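Protein (auracyanin) (Chloroflexus aurantiacus, PDB 1QHQ) carries electrons through a type I blue copper site and probably serves as a soluble acceptor for the membrane-bound alternative complex III. Local coordinates at residues A[11-17]-A[37-42]; A[47-51]-A[100-106]; A[58-62]-A[108-113]; A[61-65]-A[91-95]. One frame throughout, in Å; residues are numbered along the deposited sequence.

The four contacts run through one cupredoxin beta-sandwich. Contact 2 pairs two strands of one sheet and contact 4 pairs two strands of the other. Contact 3 lies between the sheets, about 8 Å from contact 4 centre to centre, and shares Leu61 and Val62 with it. There Phe110 CG meets Ala95 CB at 3.7 Å. Contact 1 lies at the surface, its centre about 23 Å from that of contact 2, and joins contact 3 through Pro38 O and Thr112 OG1, 2.7 Å apart in a probable hydrogen bond. Copper is bound by His57, Cys122, His127 and Met132. Contact 2 comes near it, the Phe47 side chain being about 6 Å from the metal.

Contact 1: A[11-17]-A[37-42]; sequences VNETPAQ and LPANTV
The carbonyl oxygen of Val42 is gripped by two backbone N-H groups of segment 11-17. Ala16 N binds Val42 O at 2.7 Å, with an angle of 152° at the hydrogen. Gln17 N adds a weak bond to the same Val42 O at 3.4 Å. The side chain of Val42 fits into the bend of the segment. With chi1 at -177°, its CG1 lies anti to the backbone N and reaches Val11 CG2 at 3.8 Å. The same methyl also touches Pro15 CA. Nearby, Thr41 CG2 meets Ala16 CB at 3.7 Å. Thr41 OG1 turns to its own segment and donates to Ala39 O from above the carbonyl plane. Gln17 runs out extended to Pro38. Its NE2 lies 3.2 Å from Pro38 CG, and its OE1 approaches Leu37 CD2. An alanine here would remove the amide and would probably leave the Pro38 ring without its cover from Gln17. This is surface packing away from the copper site. It lays the loop before strand 17-22 over the end of strand 34-38 and the start of strand 42-49. Val42 also packs on Thr109 of strand 104-111, and Leu37 on Leu136 of strand 133-139.

Contact 2: A[47-51]-A[100-106]; sequences FVNQN and LNAGESG
Phe47 and Gly106 form an antiparallel hydrogen-bonded pair, with Phe47 N to Gly106 O at 2.8 Å and Gly106 N to Phe47 O at 2.9 Å. The tight side of the contact holds Phe47, Asn49 and Leu100. Leu100 CD1 sits 3.4 Å from Phe47 CD2, obliquely to the ring. A side chain on Gly106 would run into Leu100 CD2. Asn49 has CG anti to its N (chi1 -176°), which carries the amide over to the loop 100-103. Its ND2 donates to Leu100 O at 2.9 Å, in its own amide plane but above the carbonyl plane of Leu100. ND2 also bonds Val55 O, and Asn49 OD1 accepts Asn51 ND2 at 2.8 Å. On the more open side, Val48 CG1 merely touches Ser105 OG at 3.4 Å. The type II turn from Asn101 to Glu104 closes the end, with Gly103 N bonded to Asn49 O at 2.7 Å. A leucine in place of Asn49 would probably leave Leu100 O without its side-chain donor and cost Asn51 ND2 one of its two acceptors. Asn49 also packs on the copper ligand His57, whose backbone bonds Leu100. The buried amide links this strand to the backbone at Val55 and Leu100, consistent with a second-shell role beside His57.

Contact 3: A[58-62]-A[108-113]; sequences NWVLV and VTFRTP
Trp59 CA and Val108 CA come to 8.9 Å, the nearest backbone approach of the two segments. Leu61 and Thr112 are the next facing pair, farther apart still. The backbones are too far apart to pair, and side chains alone bridge the gap. This is the apolar interior of a beta-sandwich, where two sheets face each other. Trp59 and Phe110 form an oblique aromatic pair, with ring centroids 5.8 Å apart and planes at 36°. The far end of the six-membered ring of the indole does the touching: Trp59 CH2 lies 3.9 Å from Phe110 CZ. The neighbouring Trp59 CZ3 meets Val108 CG1 at 4.0 Å. Phe110 CG takes the crowded position between backbone N and carbonyl carbon (chi1 66°), and the ring spans from Trp59 to Leu61. The Leu61 side chain crosses that of Phe110 at about a right angle, and Leu61 CD2 lies 3.7 Å from Phe110 CE2. Pro113 CD stands at the margin, 4.5 Å from Leu61 CD2. More aromatic rings extend the core. Phe30 meets Trp59 edge-to-face, and the ring of Tyr120 of strand 116-121 also meets it. Leu45 of strand 42-49 touches Trp59 too. Strand 60-62 lies between strands 116-121 and 93-96. Phe110, from the opposing sheet, also packs on Ala95 of strand 93-96.

Contact 4: A[61-65]-A[91-95]; sequences LVNGG and PNALA. With SO4 (sulfate ion), chain E.
Leu61 N donates to Ala95 O at 2.7 Å, and Asn63 N donates to Asn92 O, also at 2.7 Å. Both bonds are fairly straight, at 162° and 163°. Between them lies a classic beta bulge, in which Leu94 and Ala95 both face Leu61 across an antiparallel pair of strands. Leu61 O takes Leu94 N at 2.9 Å and, weakly, Ala95 N at 3.5 Å. The extra residue shifts the register by one, and Val62 then pairs with Ala93. Asn63 is the centre of an inverse gamma turn that takes the chain out of the strand. The bulge brings two side chains to the Leu61 face. Leu94 CG lies anti to the carbonyl carbon (chi1 -62°). From there Leu94 CD1 reaches Leu61 CD2 at 3.9 Å, while Leu94 CD2 meets Asn63 CB at 3.9 Å. Ala95 CB lies beside Leu61 CB. The Asn63 and Asn92 side chains cross, their amide planes well out of parallel. Val62 and Ala93 point the other way, and both pack on Val72 of helix 66-77. Tyr118 of strand 116-121 touches Leu61, Asn63 and Leu94. Beyond the turn, Gly65 is the N-cap of the helix. A sulfate ion, probably from the crystallisation liquor, sits at this helix start and is also bonded by Val68 N. Its atom O3 accepts Gly65 N at 2.9 Å.

Contact 1: A[11-17]-A[37-42]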
loop_
_atom_site.group_PDB
_atom_site.type_symbol
_atom_site.label_atom_id
_atom_site.label_comp_id
_atom_site.label_asym_id
_atom_site.label_seq_id
_atom_site.Cartn_x
_atom_site.Cartn_y
_atom_site.Cartn_z
ATOM N N VAL A 11 -4.860 12.735 2.162
ATOM C CA VAL A 11 -5.636 13.985 2.255
ATOM C C VAL A 11 -7.020 13.653 2.792
ATOM O O VAL A 11 -7.546 12.549 2.594
ATOM C CB VAL A 11 -5.769 14.711 0.914
ATOM C CG1 VAL A 11 -4.476 15.332 0.422
ATOM C CG2 VAL A 11 -6.390 13.839 -0.154
ATOM N N ASN A 12 -7.622 14.617 3.486
ATOM C CA ASN A 12 -9.014 14.517 3.911
ATOM C C ASN A 12 -9.874 15.276 2.916
ATOM O O ASN A 12 -10.312 16.425 3.097
ATOM C CB ASN A 12 -9.166 15.094 5.329
ATOM C CG ASN A 12 -8.877 14.039 6.393
ATOM O OD1 ASN A 12 -9.267 12.894 6.214
ATOM N ND2 ASN A 12 -8.207 14.398 7.476
ATOM N N GLU A 13 -10.021 14.687 1.728
ATOM C CA GLU A 13 -10.777 15.243 0.633
ATOM C C GLU A 13 -11.712 14.196 0.046
ATOM O O GLU A 13 -11.446 12.994 0.191
ATOM C CB GLU A 13 -9.841 15.734 -0.497
ATOM C CG GLU A 13 -9.069 16.976 -0.038
ATOM C CD GLU A 13 -8.121 17.516 -1.087
ATOM O OE1 GLU A 13 -8.593 17.885 -2.179
ATOM O OE2 GLU A 13 -6.941 17.711 -0.756
ATOM N N THR A 14 -12.752 14.650 -0.612
ATOM C CA THR A 14 -13.690 13.686 -1.238
ATOM C C THR A 14 -12.978 13.058 -2.427
ATOM O O THR A 14 -12.366 13.730 -3.252
ATOM C CB THR A 14 -14.978 14.394 -1.665
ATOM O OG1 THR A 14 -15.584 13.670 -2.748
ATOM C CG2 THR A 14 -14.735 15.817 -2.076
ATOM N N PRO A 15 -13.024 11.723 -2.512
ATOM C CA PRO A 15 -12.344 11.040 -3.593
ATOM C C PRO A 15 -12.967 11.363 -4.954
ATOM O O PRO A 15 -14.191 11.366 -5.073
ATOM C CB PRO A 15 -12.482 9.573 -3.246
ATOM C CG PRO A 15 -13.329 9.460 -2.068
ATOM C CD PRO A 15 -13.699 10.817 -1.575
ATOM N N ALA A 16 -12.111 11.526 -5.946
ATOM C CA ALA A 16 -12.582 11.677 -7.336
ATOM C C ALA A 16 -12.758 10.304 -7.969
ATOM O O ALA A 16 -13.443 10.101 -8.977
ATOM C CB ALA A 16 -11.614 12.504 -8.129
ATOM N N GLN A 17 -12.009 9.326 -7.436
ATOM C CA GLN A 17 -12.065 7.973 -7.895
ATOM C C GLN A 17 -11.874 7.041 -6.675
ATOM O O GLN A 17 -11.307 7.469 -5.686
ATOM C CB GLN A 17 -10.942 7.635 -8.886
ATOM C CG GLN A 17 -11.113 8.279 -10.245
ATOM C CD GLN A 17 -10.113 7.839 -11.271
ATOM O OE1 GLN A 17 -9.695 6.678 -11.374
ATOM N NE2 GLN A 17 -9.702 8.793 -12.101
ATOM N N LEU A 37 -3.833 5.148 -12.432
ATOM C CA LEU A 37 -4.689 6.277 -11.952
ATOM C C LEU A 37 -4.128 7.546 -12.608
ATOM O O LEU A 37 -2.941 7.674 -12.834
ATOM C CB LEU A 37 -4.531 6.392 -10.436
ATOM C CG LEU A 37 -5.048 5.243 -9.555
ATOM C CD1 LEU A 37 -4.522 5.430 -8.141
ATOM C CD2 LEU A 37 -6.589 5.264 -9.589
ATOM N N PRO A 38 -4.995 8.563 -12.725
ATOM C CA PRO A 38 -4.511 9.862 -13.212
ATOM C C PRO A 38 -3.703 10.561 -12.147
ATOM O O PRO A 38 -3.951 10.334 -10.956
ATOM C CB PRO A 38 -5.807 10.603 -13.516
ATOM C CG PRO A 38 -6.819 10.014 -12.587
ATOM C CD PRO A 38 -6.411 8.534 -12.449
ATOM N N ALA A 39 -2.818 11.457 -12.548
ATOM C CA ALA A 39 -1.994 12.231 -11.648
ATOM C C ALA A 39 -2.804 13.302 -10.902
ATOM O O ALA A 39 -3.837 13.732 -11.386
ATOM C CB ALA A 39 -0.861 12.936 -12.415
ATOM N N ASN A 40 -2.302 13.658 -9.752
ATOM C CA ASN A 40 -2.812 14.786 -8.966
ATOM C C ASN A 40 -4.298 14.715 -8.770
ATOM O O ASN A 40 -5.056 15.702 -8.836
ATOM C CB ASN A 40 -2.411 16.113 -9.676
ATOM C CG ASN A 40 -2.708 17.316 -8.788
ATOM O OD1 ASN A 40 -2.466 17.283 -7.577
ATOM N ND2 ASN A 40 -3.252 18.381 -9.366
ATOM N N THR A 41 -4.810 13.526 -8.429
ATOM C CA THR A 41 -6.195 13.242 -8.232
ATOM C C THR A 41 -6.420 12.564 -6.873
ATOM O O THR A 41 -5.555 11.788 -6.443
ATOM C CB THR A 41 -6.685 12.206 -9.315
ATOM O OG1 THR A 41 -6.477 12.855 -10.602
ATOM C CG2 THR A 41 -8.139 11.912 -9.121
ATOM N N VAL A 42 -7.480 12.924 -6.189
ATOM C CA VAL A 42 -7.782 12.274 -4.893
ATOM C C VAL A 42 -8.449 10.933 -5.154
ATOM O O VAL A 42 -9.478 10.830 -5.829
ATOM C CB VAL A 42 -8.702 13.118 -4.007
ATOM C CG1 VAL A 42 -8.949 12.456 -2.652
ATOM C CG2 VAL A 42 -8.060 14.507 -3.804
#

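Contact 2: A[47-51]-A[100-106]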
loop_
_atom_site.group_PDB
_atom_site.type_symbol
_atom_site.label_atom_id
_atom_site.label_comp_id
_atom_site.label_asym_id
_atom_site.label_seq_id
_atom_site.Cartn_x
_atom_site.Cartn_y
_atom_site.Cartn_z
ATOM N N PHE A 47 -8.619 -1.612 0.403
ATOM C CA PHE A 47 -7.911 -2.933 0.369
ATOM C C PHE A 47 -8.702 -3.934 1.226
ATOM O O PHE A 47 -8.964 -3.697 2.406
ATOM C CB PHE A 47 -6.530 -2.715 0.991
ATOM C CG PHE A 47 -5.657 -3.960 0.996
ATOM C CD1 PHE A 47 -5.772 -4.859 -0.032
ATOM C CD2 PHE A 47 -4.793 -4.184 2.033
ATOM C CE1 PHE A 47 -5.021 -6.051 -0.021
ATOM C CE2 PHE A 47 -4.021 -5.350 2.024
ATOM C CZ PHE A 47 -4.118 -6.245 0.998
ATOM N N VAL A 48 -9.245 -4.931 0.539
ATOM C CA VAL A 48 -9.999 -5.996 1.217
ATOM C C VAL A 48 -9.094 -7.237 1.356
ATOM O O VAL A 48 -8.583 -7.747 0.371
ATOM C CB VAL A 48 -11.217 -6.384 0.347
ATOM C CG1 VAL A 48 -12.074 -7.401 1.081
ATOM C CG2 VAL A 48 -12.041 -5.112 0.041
ATOM N N ASN A 49 -8.725 -7.529 2.605
ATOM C CA ASN A 49 -7.838 -8.671 2.870
ATOM C C ASN A 49 -8.645 -9.934 3.189
ATOM O O ASN A 49 -8.818 -10.214 4.393
ATOM C CB ASN A 49 -6.884 -8.364 4.015
ATOM C CG ASN A 49 -5.873 -9.577 4.214
ATOM O OD1 ASN A 49 -5.832 -10.377 3.341
ATOM N ND2 ASN A 49 -5.220 -9.523 5.331
ATOM N N GLN A 50 -9.146 -10.632 2.206
ATOM C CA GLN A 50 -9.772 -11.951 2.443
ATOM C C GLN A 50 -8.819 -13.021 1.863
ATOM O O GLN A 50 -8.447 -12.973 0.710
ATOM C CB GLN A 50 -11.109 -12.037 1.726
ATOM C CG GLN A 50 -12.200 -11.227 2.451
ATOM C CD GLN A 50 -13.454 -11.130 1.606
ATOM O OE1 GLN A 50 -13.662 -11.917 0.676
ATOM N NE2 GLN A 50 -14.293 -10.149 1.926
ATOM N N ASN A 51 -8.374 -13.911 2.773
ATOM C CA ASN A 51 -7.398 -14.920 2.309
ATOM C C ASN A 51 -7.580 -16.198 3.142
ATOM O O ASN A 51 -8.106 -16.129 4.240
ATOM C CB ASN A 51 -5.984 -14.409 2.380
ATOM C CG ASN A 51 -5.384 -14.222 3.727
ATOM O OD1 ASN A 51 -5.002 -15.200 4.426
ATOM N ND2 ASN A 51 -5.215 -13.001 4.207
ATOM N N LEU A 100 -3.945 -5.234 7.963
ATOM C CA LEU A 100 -5.256 -5.833 8.088
ATOM C C LEU A 100 -5.168 -7.332 8.390
ATOM O O LEU A 100 -4.458 -8.052 7.700
ATOM C CB LEU A 100 -5.994 -5.696 6.716
ATOM C CG LEU A 100 -6.086 -4.222 6.258
ATOM C CD1 LEU A 100 -6.725 -4.174 4.884
ATOM C CD2 LEU A 100 -6.894 -3.393 7.246
ATOM N N ASN A 101 -5.938 -7.766 9.384
ATOM C CA ASN A 101 -5.968 -9.218 9.675
ATOM C C ASN A 101 -6.710 -9.874 8.531
ATOM O O ASN A 101 -7.468 -9.179 7.791
ATOM C CB ASN A 101 -6.738 -9.422 10.990
ATOM C CG ASN A 101 -6.056 -8.829 12.193
ATOM O OD1 ASN A 101 -4.839 -8.782 12.302
ATOM N ND2 ASN A 101 -6.846 -8.239 13.115
ATOM N N ALA A 102 -6.540 -11.164 8.297
ATOM C CA ALA A 102 -7.374 -11.845 7.325
ATOM C C ALA A 102 -8.861 -11.616 7.691
ATOM O O ALA A 102 -9.241 -11.741 8.865
ATOM C CB ALA A 102 -7.096 -13.365 7.404
ATOM N N GLY A 103 -9.639 -11.176 6.727
ATOM C CA GLY A 103 -11.030 -10.868 6.921
ATOM C C GLY A 103 -11.280 -9.370 7.123
ATOM O O GLY A 103 -12.432 -9.003 7.299
ATOM N N GLU A 104 -10.232 -8.597 7.304
ATOM C CA GLU A 104 -10.368 -7.171 7.554
ATOM C C GLU A 104 -10.215 -6.394 6.225
ATOM O O GLU A 104 -9.733 -6.907 5.217
ATOM C CB GLU A 104 -9.308 -6.676 8.550
ATOM C CG GLU A 104 -9.726 -7.048 10.001
ATOM C CD GLU A 104 -8.889 -6.355 11.025
ATOM O OE1 GLU A 104 -7.697 -6.093 10.773
ATOM O OE2 GLU A 104 -9.383 -6.102 12.161
ATOM N N SER A 105 -10.781 -5.206 6.239
ATOM C CA SER A 105 -10.734 -4.285 5.092
ATOM C C SER A 105 -10.350 -2.891 5.616
ATOM O O SER A 105 -10.687 -2.541 6.721
ATOM C CB SER A 105 -12.126 -4.182 4.454
ATOM O OG SER A 105 -12.442 -5.417 3.795
ATOM N N GLY A 106 -9.556 -2.198 4.803
ATOM C CA GLY A 106 -9.123 -0.849 5.276
ATOM C C GLY A 106 -8.841 0.008 4.045
ATOM O O GLY A 106 -8.467 -0.481 2.985
#

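Contact 3: A[58-62]-A[108-113]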
loop_
_atom_site.group_PDB
_atom_site.type_symbol
_atom_site.label_atom_id
_atom_site.label_comp_id
_atom_site.label_asym_id
_atom_site.label_seq_id
_atom_site.Cartn_x
_atom_site.Cartn_y
_atom_site.Cartn_z
ATOM N N ASN A 58 -0.961 -5.382 4.116
ATOM C CA ASN A 58 -1.319 -3.946 3.961
ATOM C C ASN A 58 -1.006 -3.607 2.494
ATOM O O ASN A 58 -0.636 -4.411 1.700
ATOM C CB ASN A 58 -0.662 -3.031 4.913
ATOM C CG ASN A 58 0.817 -2.823 4.761
ATOM O OD1 ASN A 58 1.424 -3.566 3.970
ATOM N ND2 ASN A 58 1.409 -1.877 5.465
ATOM N N TRP A 59 -1.374 -2.363 2.138
ATOM C CA TRP A 59 -1.075 -1.818 0.799
ATOM C C TRP A 59 -0.293 -0.529 1.012
ATOM O O TRP A 59 -0.761 0.387 1.749
ATOM C CB TRP A 59 -2.346 -1.572 0.027
ATOM C CG TRP A 59 -2.147 -1.021 -1.368
ATOM C CD1 TRP A 59 -2.032 -1.773 -2.492
ATOM C CD2 TRP A 59 -2.075 0.349 -1.769
ATOM N NE1 TRP A 59 -1.892 -0.935 -3.609
ATOM C CE2 TRP A 59 -1.880 0.356 -3.142
ATOM C CE3 TRP A 59 -2.142 1.555 -1.058
ATOM C CZ2 TRP A 59 -1.826 1.556 -3.887
ATOM C CZ3 TRP A 59 -2.044 2.759 -1.788
ATOM C CH2 TRP A 59 -1.855 2.730 -3.165
ATOM N N VAL A 60 0.888 -0.462 0.431
ATOM C CA VAL A 60 1.807 0.649 0.628
ATOM C C VAL A 60 2.335 1.159 -0.715
ATOM O O VAL A 60 2.969 0.447 -1.444
ATOM C CB VAL A 60 3.044 0.288 1.484
ATOM C CG1 VAL A 60 3.912 1.530 1.730
ATOM C CG2 VAL A 60 2.582 -0.278 2.823
ATOM N N LEU A 61 2.001 2.439 -1.010
ATOM C CA LEU A 61 2.510 3.022 -2.284
ATOM C C LEU A 61 3.787 3.796 -2.005
ATOM O O LEU A 61 3.809 4.633 -1.120
ATOM C CB LEU A 61 1.410 3.985 -2.802
ATOM C CG LEU A 61 1.877 4.733 -4.088
ATOM C CD1 LEU A 61 2.026 3.710 -5.212
ATOM C CD2 LEU A 61 0.837 5.773 -4.484
ATOM N N VAL A 62 4.854 3.473 -2.734
ATOM C CA VAL A 62 6.126 4.133 -2.494
ATOM C C VAL A 62 6.503 5.041 -3.670
ATOM O O VAL A 62 6.062 4.832 -4.778
ATOM C CB VAL A 62 7.261 3.171 -2.164
ATOM C CG1 VAL A 62 6.821 2.196 -1.054
ATOM C CG2 VAL A 62 7.753 2.435 -3.369
ATOM N N VAL A 108 -7.265 3.840 2.267
ATOM C CA VAL A 108 -6.432 5.041 2.416
ATOM C C VAL A 108 -6.843 6.049 1.326
ATOM O O VAL A 108 -7.123 5.633 0.225
ATOM C CB VAL A 108 -4.951 4.764 2.411
ATOM C CG1 VAL A 108 -4.449 4.109 1.141
ATOM C CG2 VAL A 108 -4.132 6.014 2.741
ATOM N N THR A 109 -6.970 7.309 1.730
ATOM C CA THR A 109 -7.412 8.339 0.756
ATOM C C THR A 109 -6.253 9.298 0.561
ATOM O O THR A 109 -5.713 9.842 1.536
ATOM C CB THR A 109 -8.630 9.093 1.267
ATOM O OG1 THR A 109 -9.747 8.160 1.360
ATOM C CG2 THR A 109 -9.036 10.223 0.290
ATOM N N PHE A 110 -5.816 9.421 -0.685
ATOM C CA PHE A 110 -4.598 10.146 -0.971
ATOM C C PHE A 110 -4.693 10.878 -2.306
ATOM O O PHE A 110 -5.424 10.458 -3.198
ATOM C CB PHE A 110 -3.366 9.243 -0.919
ATOM C CG PHE A 110 -3.325 8.185 -1.994
ATOM C CD1 PHE A 110 -4.087 7.041 -1.894
ATOM C CD2 PHE A 110 -2.524 8.351 -3.118
ATOM C CE1 PHE A 110 -4.049 6.086 -2.890
ATOM C CE2 PHE A 110 -2.508 7.422 -4.135
ATOM C CZ PHE A 110 -3.238 6.234 -3.989
ATOM N N ARG A 111 -3.799 11.851 -2.470
ATOM C CA ARG A 111 -3.642 12.500 -3.778
ATOM C C ARG A 111 -2.532 11.767 -4.540
ATOM O O ARG A 111 -1.433 11.584 -4.041
ATOM C CB ARG A 111 -3.295 13.985 -3.617
ATOM C CG ARG A 111 -3.225 14.700 -4.977
ATOM C CD ARG A 111 -3.089 16.208 -4.774
ATOM N NE ARG A 111 -4.220 16.744 -4.013
ATOM C CZ ARG A 111 -5.367 17.119 -4.564
ATOM N NH1 ARG A 111 -5.528 16.979 -5.881
ATOM N NH2 ARG A 111 -6.374 17.578 -3.845
ATOM N N THR A 112 -2.901 11.271 -5.717
ATOM C CA THR A 112 -1.856 10.564 -6.504
ATOM C C THR A 112 -0.729 11.536 -6.846
ATOM O O THR A 112 -0.953 12.746 -6.982
ATOM C CB THR A 112 -2.475 10.009 -7.782
ATOM O OG1 THR A 112 -3.105 11.117 -8.465
ATOM C CG2 THR A 112 -3.551 8.959 -7.497
ATOM N N PRO A 113 0.475 11.024 -6.999
ATOM C CA PRO A 113 1.652 11.784 -7.346
ATOM C C PRO A 113 1.694 12.182 -8.813
ATOM O O PRO A 113 0.677 12.078 -9.517
ATOM C CB PRO A 113 2.793 10.803 -6.995
ATOM C CG PRO A 113 2.184 9.478 -7.387
ATOM C CD PRO A 113 0.765 9.567 -6.843
#

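Contact 4: A[61-65]-A[91-95]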
loop_
_atom_site.group_PDB
_atom_site.type_symbol
_atom_site.label_atom_id
_atom_site.label_comp_id
_atom_site.label_asym_id
_atom_site.label_seq_id
_atom_site.Cartn_x
_atom_site.Cartn_y
_atom_site.Cartn_z
ATOM N N LEU A 61 2.001 2.439 -1.010
ATOM C CA LEU A 61 2.510 3.022 -2.284
ATOM C C LEU A 61 3.787 3.796 -2.005
ATOM O O LEU A 61 3.809 4.633 -1.120
ATOM C CB LEU A 61 1.410 3.985 -2.802
ATOM C CG LEU A 61 1.877 4.733 -4.088
ATOM C CD1 LEU A 61 2.026 3.710 -5.212
ATOM C CD2 LEU A 61 0.837 5.773 -4.484
ATOM N N VAL A 62 4.854 3.473 -2.734
ATOM C CA VAL A 62 6.126 4.133 -2.494
ATOM C C VAL A 62 6.503 5.041 -3.670
ATOM O O VAL A 62 6.062 4.832 -4.778
ATOM C CB VAL A 62 7.261 3.171 -2.164
ATOM C CG1 VAL A 62 6.821 2.196 -1.054
ATOM C CG2 VAL A 62 7.753 2.435 -3.369
ATOM N N ASN A 63 7.323 6.045 -3.320
ATOM C CA ASN A 63 7.712 7.066 -4.318
ATOM C C ASN A 63 8.900 6.618 -5.136
ATOM O O ASN A 63 10.002 7.189 -5.058
ATOM C CB ASN A 63 7.994 8.351 -3.536
ATOM C CG ASN A 63 8.331 9.527 -4.457
ATOM O OD1 ASN A 63 9.187 10.345 -4.059
ATOM N ND2 ASN A 63 7.729 9.577 -5.611
ATOM N N GLY A 64 8.756 5.508 -5.862
ATOM C CA GLY A 64 9.869 4.961 -6.625
ATOM C C GLY A 64 9.694 3.482 -6.938
ATOM O O GLY A 64 8.601 2.929 -6.931
ATOM N N GLY A 65 10.827 2.844 -7.226
ATOM C CA GLY A 65 10.929 1.471 -7.599
ATOM C C GLY A 65 11.459 0.605 -6.433
ATOM O O GLY A 65 11.246 0.923 -5.283
ATOM N N PRO A 91 10.243 8.252 4.739
ATOM C CA PRO A 91 10.596 8.859 3.469
ATOM C C PRO A 91 10.111 8.012 2.304
ATOM O O PRO A 91 10.220 6.783 2.298
ATOM C CB PRO A 91 12.123 8.898 3.479
ATOM C CG PRO A 91 12.501 8.785 4.907
ATOM C CD PRO A 91 11.439 7.899 5.534
ATOM N N ASN A 92 9.559 8.690 1.290
ATOM C CA ASN A 92 9.160 8.026 0.064
ATOM C C ASN A 92 8.027 7.034 0.225
ATOM O O ASN A 92 7.786 6.228 -0.704
ATOM C CB ASN A 92 10.384 7.366 -0.592
ATOM C CG ASN A 92 11.395 8.420 -1.044
ATOM O OD1 ASN A 92 12.594 8.285 -0.757
ATOM N ND2 ASN A 92 10.911 9.474 -1.673
ATOM N N ALA A 93 7.271 7.131 1.296
ATOM C CA ALA A 93 6.044 6.339 1.468
ATOM C C ALA A 93 4.828 7.248 1.263
ATOM O O ALA A 93 4.519 8.112 2.081
ATOM C CB ALA A 93 6.048 5.743 2.877
ATOM N N LEU A 94 4.256 7.195 0.064
ATOM C CA LEU A 94 3.213 8.097 -0.358
ATOM C C LEU A 94 1.878 7.871 0.345
ATOM O O LEU A 94 1.162 8.819 0.649
ATOM C CB LEU A 94 2.996 8.016 -1.872
ATOM C CG LEU A 94 4.184 8.399 -2.751
ATOM C CD1 LEU A 94 3.849 8.240 -4.220
ATOM C CD2 LEU A 94 4.603 9.837 -2.459
ATOM N N ALA A 95 1.531 6.609 0.564
ATOM C CA ALA A 95 0.273 6.252 1.189
ATOM C C ALA A 95 0.301 4.777 1.622
ATOM O O ALA A 95 0.895 3.936 0.954
ATOM C CB ALA A 95 -0.879 6.367 0.132
HETATM S S SO4 E . 14.295 3.456 -7.284
HETATM O O1 SO4 E . 13.896 2.649 -6.100
HETATM O O2 SO4 E . 15.560 4.216 -6.982
HETATM O O3 SO4 E . 13.219 4.473 -7.597
HETATM O O4 SO4 E . 14.503 2.565 -8.465
#